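Local coordinates for protein short-chain-enoyl-CoA hydratase (Clostridium acetobutylicum, PDB 5Z7R) that catalyses the reversible hydration of crotonyl-CoA to 3-hydroxybutyryl-CoA, also accepting hexenoyl-CoA but not higher analogues, at residues Met1-Val6 with Met36-Gly41; Leu8-Lys13 with Glu44-Val49; Leu95-Val100 with Ala206-Lys211; Phe130-Val135 with Gln160-Ala165. One frame throughout, in Å; residues are numbered along the deposited sequence.

Interaction 1: residues Met1-Val6 with Met36-Gly41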
loop_
_atom_site.group_PDB
_atom_site.type_symbol
_atom_site.label_atom_id
_atom_site.label_comp_id
_atom_site.label_asym_id
_atom_site.label_seq_id
_atom_site.Cartn_x
_atom_site.Cartn_y
_atom_site.Cartn_z
ATOM N N MET A 1 -30.906 24.900 -0.695
ATOM C CA MET A 1 -31.681 23.762 -1.278
ATOM C C MET A 1 -32.804 23.348 -0.325
ATOM O O MET A 1 -32.667 23.457 0.899
ATOM C CB MET A 1 -30.755 22.567 -1.562
ATOM C CG MET A 1 -31.199 21.712 -2.734
ATOM S SD MET A 1 -30.494 20.059 -2.706
ATOM C CE MET A 1 -31.191 19.349 -4.208
ATOM N N GLU A 2 -33.913 22.884 -0.894
ATOM C CA GLU A 2 -35.065 22.449 -0.109
ATOM C C GLU A 2 -35.319 20.975 -0.450
ATOM O O GLU A 2 -35.185 20.572 -1.602
ATOM C CB GLU A 2 -36.271 23.369 -0.374
ATOM C CG GLU A 2 -37.527 23.037 0.422
ATOM C CD GLU A 2 -38.508 22.186 -0.372
ATOM O OE1 GLU A 2 -38.678 20.995 -0.027
ATOM O OE2 GLU A 2 -39.089 22.704 -1.354
ATOM N N LEU A 3 -35.670 20.182 0.564
ATOM C CA LEU A 3 -35.499 18.720 0.526
ATOM C C LEU A 3 -36.811 17.985 0.496
ATOM O O LEU A 3 -37.637 18.221 1.366
ATOM C CB LEU A 3 -34.766 18.278 1.793
ATOM C CG LEU A 3 -33.461 18.992 2.113
ATOM C CD1 LEU A 3 -32.970 18.588 3.492
ATOM C CD2 LEU A 3 -32.441 18.671 1.046
ATOM N N ASN A 4 -37.017 17.085 -0.463
ATOM C CA ASN A 4 -38.238 16.276 -0.418
ATOM C C ASN A 4 -38.049 14.768 -0.604
ATOM O O ASN A 4 -39.002 14.044 -0.883
ATOM C CB ASN A 4 -39.324 16.859 -1.342
ATOM C CG ASN A 4 -38.862 17.018 -2.775
ATOM O OD1 ASN A 4 -38.613 18.131 -3.250
ATOM N ND2 ASN A 4 -38.761 15.906 -3.479
ATOM N N ASN A 5 -36.814 14.296 -0.420
ATOM C CA ASN A 5 -36.516 12.857 -0.254
ATOM C C ASN A 5 -35.834 12.543 1.107
ATOM O O ASN A 5 -35.790 11.386 1.549
ATOM C CB ASN A 5 -35.653 12.347 -1.432
ATOM C CG ASN A 5 -36.433 12.194 -2.733
ATOM O OD1 ASN A 5 -37.655 12.191 -2.745
ATOM N ND2 ASN A 5 -35.717 12.042 -3.834
ATOM N N VAL A 6 -35.360 13.588 1.784
ATOM C CA VAL A 6 -34.534 13.467 2.979
ATOM C C VAL A 6 -34.897 14.468 4.065
ATOM O O VAL A 6 -34.829 15.667 3.846
ATOM C CB VAL A 6 -33.064 13.735 2.607
ATOM C CG1 VAL A 6 -32.137 13.543 3.819
ATOM C CG2 VAL A 6 -32.687 12.844 1.428
ATOM N N MET A 36 -28.605 14.173 -0.273
ATOM C CA MET A 36 -27.802 13.557 0.791
ATOM C C MET A 36 -26.501 14.326 0.940
ATOM O O MET A 36 -26.080 14.698 2.051
ATOM C CB MET A 36 -27.530 12.107 0.445
ATOM C CG MET A 36 -27.001 11.252 1.586
ATOM S SD MET A 36 -28.043 11.178 3.059
ATOM C CE MET A 36 -29.577 10.763 2.276
ATOM N N ASP A 37 -25.907 14.622 -0.203
ATOM C CA ASP A 37 -24.660 15.373 -0.249
ATOM C C ASP A 37 -24.844 16.764 0.344
ATOM O O ASP A 37 -24.004 17.268 1.130
ATOM C CB ASP A 37 -24.174 15.451 -1.698
ATOM C CG ASP A 37 -22.751 15.961 -1.808
ATOM O OD1 ASP A 37 -21.860 15.461 -1.096
ATOM O OD2 ASP A 37 -22.526 16.892 -2.589
ATOM N N TYR A 38 -25.981 17.368 0.016
ATOM C CA TYR A 38 -26.319 18.649 0.583
ATOM C C TYR A 38 -26.466 18.530 2.112
ATOM O O TYR A 38 -25.909 19.377 2.871
ATOM C CB TYR A 38 -27.565 19.247 -0.108
ATOM C CG TYR A 38 -28.113 20.453 0.621
ATOM C CD1 TYR A 38 -29.054 20.286 1.644
ATOM C CD2 TYR A 38 -27.673 21.754 0.326
ATOM C CE1 TYR A 38 -29.548 21.365 2.350
ATOM C CE2 TYR A 38 -28.163 22.847 1.040
ATOM C CZ TYR A 38 -29.111 22.640 2.050
ATOM O OH TYR A 38 -29.644 23.678 2.791
ATOM N N VAL A 39 -27.168 17.492 2.595
ATOM C CA VAL A 39 -27.395 17.444 4.054
ATOM C C VAL A 39 -26.092 17.100 4.716
ATOM O O VAL A 39 -25.790 17.650 5.784
ATOM C CB VAL A 39 -28.620 16.601 4.583
ATOM C CG1 VAL A 39 -29.586 16.188 3.477
ATOM C CG2 VAL A 39 -28.224 15.402 5.444
ATOM N N ILE A 40 -25.289 16.240 4.077
ATOM C CA ILE A 40 -23.986 15.943 4.649
ATOM C C ILE A 40 -23.219 17.246 4.789
ATOM O O ILE A 40 -22.720 17.554 5.880
ATOM C CB ILE A 40 -23.167 14.926 3.829
ATOM C CG1 ILE A 40 -23.828 13.547 3.865
ATOM C CG2 ILE A 40 -21.743 14.824 4.381
ATOM C CD1 ILE A 40 -23.579 12.706 2.639
ATOM N N GLY A 41 -23.176 18.046 3.724
ATOM C CA GLY A 41 -22.469 19.333 3.789
ATOM C C GLY A 41 -23.046 20.259 4.843
ATOM O O GLY A 41 -22.309 21.012 5.539
#
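M1 and Y38 lie opposite each other with their CA atoms 7.6 Å apart, and V6 and M36 with theirs 7.1 Å apart, so the N-terminal loop runs past helix 30-45 in roughly the opposite chain sense. No hydrogen bond joins residues 1-6 to residues 36-41; the contact is made by hydrophobic side chains. The M1 and Y38 side chains run antiparallel past one another. CB of M1 stands over one face of the tyrosine ring, 3.8 Å from its centroid and 15° off the normal, a CH-pi contact displaced toward the rim. The extended methionine chain then carries SD obliquely past the ring, 4.7 Å from the centroid, which adds a Met-aromatic contact. Y38 is set up for this by its first torsion, which holds CG opposite the backbone N (chi1 169°). L3 divides its two methyls: CD2 comes obliquely to CD1 of Y38 at 3.8 Å, while CD1 leans toward CG1 of V39. In the crotonase fold this loop leads into the edge strand 6-11 of the mixed sheet, and helix 30-45 packs on that sheet, with V17 of the neighbouring strand 14-19 touching both V6 and V39. CG1 of V6 meets CG1 of V39 at 3.7 Å, and its CG2 meets CE of M36 at 3.8 Å. The M36 chain starts away from the loop but bends at chi2 and chi3, which brings its methyl back across V6 at about a right angle. Just before V6, the backbone N of N5 is hydrogen-bonded to the carboxylate of E35 on the same helix.

Interaction 2: residues Leu8-Lys13 with Glu44-Val49; sequences LEKEGK and ENDSEV
K13 lies against the backbone carbonyl of E48, its CA 4.7 Å from the CA of V49. Starting at the main chain, CA of K13 makes a CA-H...O contact of 3.2 Å with E48 O. CB of K13 is 3.4 Å from that same oxygen, and CG follows at 3.7 Å. A chi1 of -58° keeps CG near E48 O; beyond it the chain bends at chi3 and chi4, and CD, CE and NZ lead away from residues 44-49. The exchange is returned by K13 O, which receives a second CA-H...O contact from V49 CA at 3.5 Å; a backbone hydrogen bond between K13 and L50 continues the pairing. Back on strand 6-11, K10 extends toward D46, its NZ 4.4 Å from D46 OD2, opposite charges too far apart to pair directly and at most weakly attracted. The other carboxylate oxygen is occupied in its own segment: D46 OD1 accepts from E48 N at 2.9 Å, met nearly in line with its C-O bond, and weakly from V49 N. The D46 backbone oxygen takes V49 N and is also bonded by K98 NZ. The result is an Asx turn laid over a type I beta turn from D46 to V49, linking helix 30-45 to strand 51-56 beside the hairpin of strands 6-11 and 14-19 in the crotonase fold.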
loop_
_atom_site.group_PDB
_atom_site.type_symbol
_atom_site.label_atom_id
_atom_site.label_comp_id
_atom_site.label_asym_id
_atom_site.label_seq_id
_atom_site.Cartn_x
_atom_site.Cartn_y
_atom_site.Cartn_z
ATOM N N LEU A 8 -34.027 16.218 7.737
ATOM C CA LEU A 8 -32.917 16.444 8.644
ATOM C C LEU A 8 -33.328 17.145 9.937
ATOM O O LEU A 8 -33.852 18.258 9.874
ATOM C CB LEU A 8 -31.856 17.294 7.961
ATOM C CG LEU A 8 -30.724 17.776 8.894
ATOM C CD1 LEU A 8 -29.802 16.631 9.308
ATOM C CD2 LEU A 8 -29.905 18.876 8.243
ATOM N N GLU A 9 -33.018 16.530 11.091
ATOM C CA GLU A 9 -33.423 17.024 12.419
ATOM C C GLU A 9 -32.266 17.040 13.405
ATOM O O GLU A 9 -31.364 16.236 13.296
ATOM C CB GLU A 9 -34.513 16.131 12.995
ATOM C CG GLU A 9 -35.489 15.600 11.965
ATOM C CD GLU A 9 -36.670 14.911 12.602
ATOM O OE1 GLU A 9 -37.401 15.558 13.392
ATOM O OE2 GLU A 9 -36.880 13.717 12.309
ATOM N N LYS A 10 -32.311 17.946 14.373
ATOM C CA LYS A 10 -31.198 18.201 15.278
ATOM C C LYS A 10 -31.746 18.159 16.708
ATOM O O LYS A 10 -32.570 18.983 17.092
ATOM C CB LYS A 10 -30.553 19.573 14.995
ATOM C CG LYS A 10 -30.241 19.875 13.517
ATOM C CD LYS A 10 -30.522 21.341 13.108
ATOM C CE LYS A 10 -31.093 21.529 11.685
ATOM N NZ LYS A 10 -30.076 21.862 10.641
ATOM N N GLU A 11 -31.273 17.201 17.494
ATOM C CA GLU A 11 -31.766 16.930 18.841
ATOM C C GLU A 11 -30.621 17.147 19.835
ATOM O O GLU A 11 -29.892 16.219 20.178
ATOM C CB GLU A 11 -32.289 15.481 18.912
ATOM C CG GLU A 11 -33.091 15.029 17.676
ATOM C CD GLU A 11 -33.460 13.548 17.688
ATOM O OE1 GLU A 11 -32.885 12.803 18.518
ATOM O OE2 GLU A 11 -34.325 13.135 16.865
ATOM N N GLY A 12 -30.459 18.387 20.281
ATOM C CA GLY A 12 -29.350 18.745 21.161
ATOM C C GLY A 12 -28.039 18.766 20.390
ATOM O O GLY A 12 -27.671 19.784 19.783
ATOM N N LYS A 13 -27.326 17.646 20.402
ATOM C CA LYS A 13 -26.070 17.564 19.674
ATOM C C LYS A 13 -26.053 16.421 18.656
ATOM O O LYS A 13 -24.999 16.121 18.079
ATOM C CB LYS A 13 -24.883 17.468 20.649
ATOM C CG LYS A 13 -24.776 18.625 21.645
ATOM C CD LYS A 13 -23.478 18.592 22.457
ATOM C CE LYS A 13 -23.616 19.180 23.866
ATOM N NZ LYS A 13 -23.525 20.672 23.925
ATOM N N GLU A 44 -21.784 18.952 8.040
ATOM C CA GLU A 44 -20.382 19.348 8.097
ATOM C C GLU A 44 -20.190 20.713 8.763
ATOM O O GLU A 44 -19.333 20.850 9.623
ATOM C CB GLU A 44 -19.741 19.330 6.706
ATOM C CG GLU A 44 -19.349 17.936 6.216
ATOM C CD GLU A 44 -18.658 17.941 4.860
ATOM O OE1 GLU A 44 -18.622 19.012 4.203
ATOM O OE2 GLU A 44 -18.151 16.873 4.438
ATOM N N ASN A 45 -20.997 21.712 8.400
ATOM C CA ASN A 45 -20.796 23.079 8.936
ATOM C C ASN A 45 -21.414 23.311 10.306
ATOM O O ASN A 45 -21.085 24.307 10.954
ATOM C CB ASN A 45 -21.299 24.147 7.958
ATOM C CG ASN A 45 -20.806 23.901 6.553
ATOM O OD1 ASN A 45 -19.687 23.389 6.352
ATOM N ND2 ASN A 45 -21.648 24.207 5.569
ATOM N N ASP A 46 -22.269 22.390 10.760
ATOM C CA ASP A 46 -22.934 22.542 12.054
ATOM C C ASP A 46 -22.173 21.913 13.216
ATOM O O ASP A 46 -22.290 20.720 13.482
ATOM C CB ASP A 46 -24.348 21.981 11.991
ATOM C CG ASP A 46 -25.218 22.443 13.164
ATOM O OD1 ASP A 46 -24.692 22.708 14.270
ATOM O OD2 ASP A 46 -26.436 22.526 12.959
ATOM N N SER A 47 -21.426 22.736 13.940
ATOM C CA SER A 47 -20.578 22.246 15.008
ATOM C C SER A 47 -21.366 21.907 16.280
ATOM O O SER A 47 -20.812 21.311 17.205
ATOM C CB SER A 47 -19.429 23.221 15.286
ATOM O OG SER A 47 -19.906 24.535 15.396
ATOM N N GLU A 48 -22.655 22.256 16.319
ATOM C CA GLU A 48 -23.528 21.776 17.388
ATOM C C GLU A 48 -23.876 20.297 17.188
ATOM O O GLU A 48 -24.187 19.599 18.155
ATOM C CB GLU A 48 -24.791 22.640 17.504
ATOM C CG GLU A 48 -24.566 23.948 18.275
ATOM C CD GLU A 48 -25.757 24.912 18.206
ATOM O OE1 GLU A 48 -26.790 24.578 17.578
ATOM O OE2 GLU A 48 -25.660 26.019 18.781
ATOM N N VAL A 49 -23.811 19.830 15.940
ATOM C CA VAL A 49 -23.967 18.404 15.605
ATOM C C VAL A 49 -22.675 17.625 15.812
ATOM O O VAL A 49 -21.681 17.878 15.135
ATOM C CB VAL A 49 -24.331 18.219 14.133
ATOM C CG1 VAL A 49 -24.429 16.739 13.809
ATOM C CG2 VAL A 49 -25.626 18.951 13.820
#

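Interaction 3: residues Leu95-Val100 with Ala206-Lys211; sequences LLEKPV and AVKLSK
K211, K208 and E97 supply most of the buried surface where helix 204-217, in the C-terminal helical region of the crotonase fold, meets the loop between helix 76-95 and strand 100-104. K211 reaches farthest. Its CG lies opposite the backbone N (chi1 -175°) and the chain stays extended beyond it, so NZ arrives at the loop carbonyls. There it donates to L96 O at 2.7 Å, in the carbonyl plane with a C=O...N angle of 147°, and weakly to K98 O. D120 adds a salt bridge to the same NZ. This buried ammonium is thus held by two loop carbonyls and a carboxylate, which would be expected to stabilise its positive charge. K208 and E97 cross at about a right angle. CE of K208 packs 3.7 Å from E97 CB and also close to E97 O; the bend at chi3 turns the lysine chain across the glutamate. Their charged ends do not form a salt bridge, E97 OE2 and K208 NZ being 4.5 Å apart. E97 OE1 is instead salt-bridged to R80 of a neighbouring subunit, while V207 and K211 pack on V135 and F163 of another subunit. One water joins the pair, donating to E97 OE1 and to K208 O at 2.9 Å each. At the far end of the loop the fit is tight, with P99 CG pressed to 3.4 Å from V207 CG1.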
loop_
_atom_site.group_PDB
_atom_site.type_symbol
_atom_site.label_atom_id
_atom_site.label_comp_id
_atom_site.label_asym_id
_atom_site.label_seq_id
_atom_site.Cartn_x
_atom_site.Cartn_y
_atom_site.Cartn_z
ATOM N N LEU A 95 -16.146 9.680 5.580
ATOM C CA LEU A 95 -15.059 10.520 6.121
ATOM C C LEU A 95 -15.559 11.628 7.014
ATOM O O LEU A 95 -14.758 12.267 7.733
ATOM C CB LEU A 95 -14.249 11.146 4.964
ATOM C CG LEU A 95 -13.391 10.148 4.195
ATOM C CD1 LEU A 95 -12.871 10.724 2.883
ATOM C CD2 LEU A 95 -12.229 9.687 5.092
ATOM N N LEU A 96 -16.866 11.905 6.936
ATOM C CA LEU A 96 -17.483 12.964 7.744
ATOM C C LEU A 96 -16.917 12.982 9.145
ATOM O O LEU A 96 -16.930 11.973 9.844
ATOM C CB LEU A 96 -19.003 12.733 7.809
ATOM C CG LEU A 96 -19.816 13.626 8.749
ATOM C CD1 LEU A 96 -19.486 15.086 8.484
ATOM C CD2 LEU A 96 -21.303 13.362 8.563
ATOM N N GLU A 97 -16.462 14.135 9.587
ATOM C CA GLU A 97 -15.800 14.226 10.874
ATOM C C GLU A 97 -16.693 14.156 12.129
ATOM O O GLU A 97 -16.226 14.354 13.215
ATOM C CB GLU A 97 -14.918 15.479 10.887
ATOM C CG GLU A 97 -13.857 15.455 9.781
ATOM C CD GLU A 97 -12.496 15.965 10.237
ATOM O OE1 GLU A 97 -11.506 15.156 10.234
ATOM O OE2 GLU A 97 -12.436 17.178 10.587
ATOM N N LYS A 98 -17.960 13.831 11.994
ATOM C CA LYS A 98 -18.735 13.327 13.127
ATOM C C LYS A 98 -19.078 11.856 12.867
ATOM O O LYS A 98 -19.288 11.469 11.736
ATOM C CB LYS A 98 -20.041 14.114 13.378
ATOM C CG LYS A 98 -20.279 15.400 12.583
ATOM C CD LYS A 98 -19.453 16.583 13.048
ATOM C CE LYS A 98 -19.860 17.853 12.300
ATOM N NZ LYS A 98 -19.480 19.105 13.021
ATOM N N PRO A 99 -19.184 11.042 13.918
ATOM C CA PRO A 99 -19.566 9.651 13.805
ATOM C C PRO A 99 -20.953 9.480 13.262
ATOM O O PRO A 99 -21.842 10.242 13.633
ATOM C CB PRO A 99 -19.557 9.194 15.233
ATOM C CG PRO A 99 -18.480 10.035 15.850
ATOM C CD PRO A 99 -18.756 11.367 15.283
ATOM N N VAL A 100 -21.164 8.499 12.386
ATOM C CA VAL A 100 -22.484 8.267 11.898
ATOM C C VAL A 100 -22.908 6.818 12.042
ATOM O O VAL A 100 -22.169 5.900 11.705
ATOM C CB VAL A 100 -22.750 8.892 10.498
ATOM C CG1 VAL A 100 -21.512 9.551 9.932
ATOM C CG2 VAL A 100 -23.434 7.950 9.542
ATOM N N ALA A 206 -11.356 14.596 20.492
ATOM C CA ALA A 206 -10.849 13.229 20.621
ATOM C C ALA A 206 -11.582 12.223 19.758
ATOM O O ALA A 206 -10.945 11.369 19.161
ATOM C CB ALA A 206 -10.876 12.784 22.076
ATOM N N VAL A 207 -12.904 12.305 19.696
ATOM C CA VAL A 207 -13.707 11.434 18.843
ATOM C C VAL A 207 -13.446 11.736 17.382
ATOM O O VAL A 207 -13.391 10.818 16.558
ATOM C CB VAL A 207 -15.212 11.636 19.079
ATOM C CG1 VAL A 207 -16.052 10.863 18.089
ATOM C CG2 VAL A 207 -15.598 11.218 20.487
ATOM N N LYS A 208 -13.310 13.027 17.066
ATOM C CA LYS A 208 -13.034 13.477 15.694
ATOM C C LYS A 208 -11.708 12.910 15.164
ATOM O O LYS A 208 -11.676 12.275 14.097
ATOM C CB LYS A 208 -12.985 15.017 15.652
ATOM C CG LYS A 208 -12.752 15.649 14.283
ATOM C CD LYS A 208 -13.242 17.099 14.246
ATOM C CE LYS A 208 -14.774 17.180 14.128
ATOM N NZ LYS A 208 -15.309 18.535 13.767
ATOM N N LEU A 209 -10.653 13.146 15.950
ATOM C CA LEU A 209 -9.319 12.702 15.644
ATOM C C LEU A 209 -9.208 11.178 15.636
ATOM O O LEU A 209 -8.522 10.621 14.766
ATOM C CB LEU A 209 -8.288 13.333 16.595
ATOM C CG LEU A 209 -8.103 14.861 16.547
ATOM C CD1 LEU A 209 -7.157 15.350 17.649
ATOM C CD2 LEU A 209 -7.588 15.326 15.211
ATOM N N SER A 210 -9.926 10.506 16.538
ATOM C CA SER A 210 -10.053 9.053 16.471
ATOM C C SER A 210 -10.686 8.572 15.179
ATOM O O SER A 210 -10.241 7.572 14.606
ATOM C CB SER A 210 -10.854 8.472 17.661
ATOM O OG SER A 210 -10.226 8.744 18.897
ATOM N N LYS A 211 -11.754 9.217 14.732
ATOM C CA LYS A 211 -12.390 8.762 13.500
ATOM C C LYS A 211 -11.382 8.836 12.346
ATOM O O LYS A 211 -11.282 7.938 11.554
ATOM C CB LYS A 211 -13.612 9.598 13.125
ATOM C CG LYS A 211 -14.307 9.004 11.915
ATOM C CD LYS A 211 -15.620 9.664 11.593
ATOM C CE LYS A 211 -16.072 9.169 10.233
ATOM N NZ LYS A 211 -17.508 9.300 10.020
HETATM O O HOH W 1 -12.838 12.853 11.466
#

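Interaction 4: residues Phe130-Val135 with Gln160-Ala165; sequences FGQPEV and QLIFTA
Q132 runs alongside I162 in the same direction, and its CB and CG both rest about 4.0 Å from I162 CG1. The glutamine then bends at chi2 and its end leads away from the helix toward C113, E114 and M117 of helix 111-117. Three residues on, V135 places its CG1 between the backbone N and the carbonyl carbon (chi1 71°), the crowded position, which turns this methyl onto the end of the helix, where it packs at 3.9 Å against A165 CB. E134, the probable proton acceptor by similarity, lies between these two contact residues, so the segment carries a probable catalytic residue of the crotonase active site, and helix 155-164 packs behind it, backing the chain that leaves strand 129-131 and leads into a 3-10 segment around 134-135. A water bridges the two segments, donating to Q132 O and I162 O at 2.7 Å each and accepting from V135 N at 3.1 Å. Q132 O also receives a CA-H...O contact from A165 CA at 3.4 Å. A165 has left the helix with a positive phi of 70°, while its N is still bonded to L161 O. One residue earlier, T164 OG1 and T164 N approach Q160 O from the two sides of its carbonyl plane. The carbonyls of F163 and T164 accept from N202 of a neighbouring subunit, whose V207 packs on V135.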
loop_
_atom_site.group_PDB
_atom_site.type_symbol
_atom_site.label_atom_id
_atom_site.label_comp_id
_atom_site.label_asym_id
_atom_site.label_seq_id
_atom_site.Cartn_x
_atom_site.Cartn_y
_atom_site.Cartn_z
ATOM N N PHE A 130 -30.160 -7.764 4.443
ATOM C CA PHE A 130 -29.011 -7.165 3.751
ATOM C C PHE A 130 -28.727 -7.968 2.520
ATOM O O PHE A 130 -28.992 -9.156 2.482
ATOM C CB PHE A 130 -27.751 -7.113 4.626
ATOM C CG PHE A 130 -27.889 -6.247 5.822
ATOM C CD1 PHE A 130 -28.577 -6.690 6.937
ATOM C CD2 PHE A 130 -27.356 -4.983 5.841
ATOM C CE1 PHE A 130 -28.704 -5.880 8.049
ATOM C CE2 PHE A 130 -27.489 -4.172 6.951
ATOM C CZ PHE A 130 -28.151 -4.614 8.050
ATOM N N GLY A 131 -28.183 -7.299 1.513
ATOM C CA GLY A 131 -27.913 -7.944 0.234
ATOM C C GLY A 131 -27.399 -7.019 -0.836
ATOM O O GLY A 131 -27.393 -5.794 -0.669
ATOM N N GLN A 132 -26.962 -7.647 -1.924
ATOM C CA GLN A 132 -26.383 -6.968 -3.093
ATOM C C GLN A 132 -26.956 -7.629 -4.331
ATOM O O GLN A 132 -26.364 -8.546 -4.866
ATOM C CB GLN A 132 -24.852 -7.111 -3.141
ATOM C CG GLN A 132 -24.065 -6.348 -2.085
ATOM C CD GLN A 132 -24.231 -4.838 -2.136
ATOM O OE1 GLN A 132 -24.625 -4.257 -3.153
ATOM N NE2 GLN A 132 -23.906 -4.189 -1.030
ATOM N N PRO A 133 -28.103 -7.138 -4.823
ATOM C CA PRO A 133 -28.756 -7.834 -5.938
ATOM C C PRO A 133 -28.048 -7.650 -7.288
ATOM O O PRO A 133 -28.389 -8.344 -8.280
ATOM C CB PRO A 133 -30.151 -7.192 -5.989
ATOM C CG PRO A 133 -30.262 -6.294 -4.821
ATOM C CD PRO A 133 -28.865 -5.960 -4.391
ATOM N N GLU A 134 -27.058 -6.756 -7.314
ATOM C CA GLU A 134 -26.594 -6.136 -8.566
ATOM C C GLU A 134 -26.340 -7.115 -9.701
ATOM O O GLU A 134 -26.826 -6.922 -10.806
ATOM C CB GLU A 134 -25.402 -5.249 -8.307
ATOM C CG GLU A 134 -25.792 -3.962 -7.579
ATOM C CD GLU A 134 -25.814 -4.042 -6.059
ATOM O OE1 GLU A 134 -25.784 -2.965 -5.400
ATOM O OE2 GLU A 134 -25.865 -5.171 -5.520
ATOM N N VAL A 135 -25.641 -8.201 -9.428
ATOM C CA VAL A 135 -25.281 -9.146 -10.487
ATOM C C VAL A 135 -26.491 -9.853 -11.148
ATOM O O VAL A 135 -26.405 -10.358 -12.285
ATOM C CB VAL A 135 -24.216 -10.157 -9.971
ATOM C CG1 VAL A 135 -24.786 -11.165 -8.969
ATOM C CG2 VAL A 135 -23.642 -10.908 -11.145
ATOM N N GLN A 160 -19.593 -14.481 -1.512
ATOM C CA GLN A 160 -20.806 -15.291 -1.610
ATOM C C GLN A 160 -22.040 -14.415 -1.802
ATOM O O GLN A 160 -22.904 -14.713 -2.608
ATOM C CB GLN A 160 -20.987 -16.180 -0.383
ATOM C CG GLN A 160 -22.039 -17.258 -0.606
ATOM C CD GLN A 160 -22.319 -18.066 0.631
ATOM O OE1 GLN A 160 -21.503 -18.873 1.038
ATOM N NE2 GLN A 160 -23.472 -17.840 1.248
ATOM N N LEU A 161 -22.114 -13.340 -1.036
ATOM C CA LEU A 161 -23.239 -12.427 -1.126
ATOM C C LEU A 161 -23.337 -11.758 -2.503
ATOM O O LEU A 161 -24.420 -11.656 -3.059
ATOM C CB LEU A 161 -23.148 -11.371 -0.014
ATOM C CG LEU A 161 -24.053 -11.525 1.225
ATOM C CD1 LEU A 161 -24.383 -12.955 1.613
ATOM C CD2 LEU A 161 -23.408 -10.779 2.386
ATOM N N ILE A 162 -22.216 -11.319 -3.052
ATOM C CA ILE A 162 -22.210 -10.626 -4.346
ATOM C C ILE A 162 -22.342 -11.544 -5.550
ATOM O O ILE A 162 -23.056 -11.216 -6.489
ATOM C CB ILE A 162 -20.995 -9.703 -4.498
ATOM C CG1 ILE A 162 -21.091 -8.518 -3.534
ATOM C CG2 ILE A 162 -20.945 -9.098 -5.892
ATOM C CD1 ILE A 162 -19.767 -7.776 -3.288
ATOM N N PHE A 163 -21.686 -12.693 -5.542
ATOM C CA PHE A 163 -21.842 -13.628 -6.650
ATOM C C PHE A 163 -23.212 -14.272 -6.680
ATOM O O PHE A 163 -23.737 -14.475 -7.769
ATOM C CB PHE A 163 -20.800 -14.758 -6.674
ATOM C CG PHE A 163 -19.371 -14.304 -6.656
ATOM C CD1 PHE A 163 -18.999 -13.015 -7.002
ATOM C CD2 PHE A 163 -18.368 -15.202 -6.305
ATOM C CE1 PHE A 163 -17.665 -12.623 -6.942
ATOM C CE2 PHE A 163 -17.035 -14.810 -6.262
ATOM C CZ PHE A 163 -16.685 -13.527 -6.579
ATOM N N THR A 164 -23.786 -14.626 -5.525
ATOM C CA THR A 164 -25.148 -15.217 -5.487
ATOM C C THR A 164 -26.253 -14.181 -5.593
ATOM O O THR A 164 -27.302 -14.469 -6.157
ATOM C CB THR A 164 -25.463 -16.008 -4.186
ATOM O OG1 THR A 164 -25.462 -15.116 -3.040
ATOM C CG2 THR A 164 -24.488 -17.164 -3.983
ATOM N N ALA A 165 -26.027 -13.002 -5.010
ATOM C CA ALA A 165 -27.039 -11.923 -4.931
ATOM C C ALA A 165 -28.215 -12.206 -3.996
ATOM O O ALA A 165 -29.225 -11.525 -4.066
ATOM C CB ALA A 165 -27.555 -11.584 -6.312
HETATM O O HOH W 2 -24.432 -8.913 -6.714
#

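In the fold
From the N terminus, interaction 1 closes the first loop as helix 30-45 returns to the N-terminal residues. Interaction 2 crosses it: 8-13 lies inside that loop, but its partner 44-49 lies beyond it, so the middle of helix 30-45 meets the N-terminal loop and the turn after the helix meets the end of the first hairpin strand. Interaction 3 opens later and spans the chain from 95-100 to 206-211, joining the sheet-side loop to the C-terminal helices; K98 connects it to interaction 2 through the D46 carbonyl. Interaction 4 falls within that span, a short closure beside the active site. It lies across the chain's centre from interaction 3, their centres about 30 Å apart.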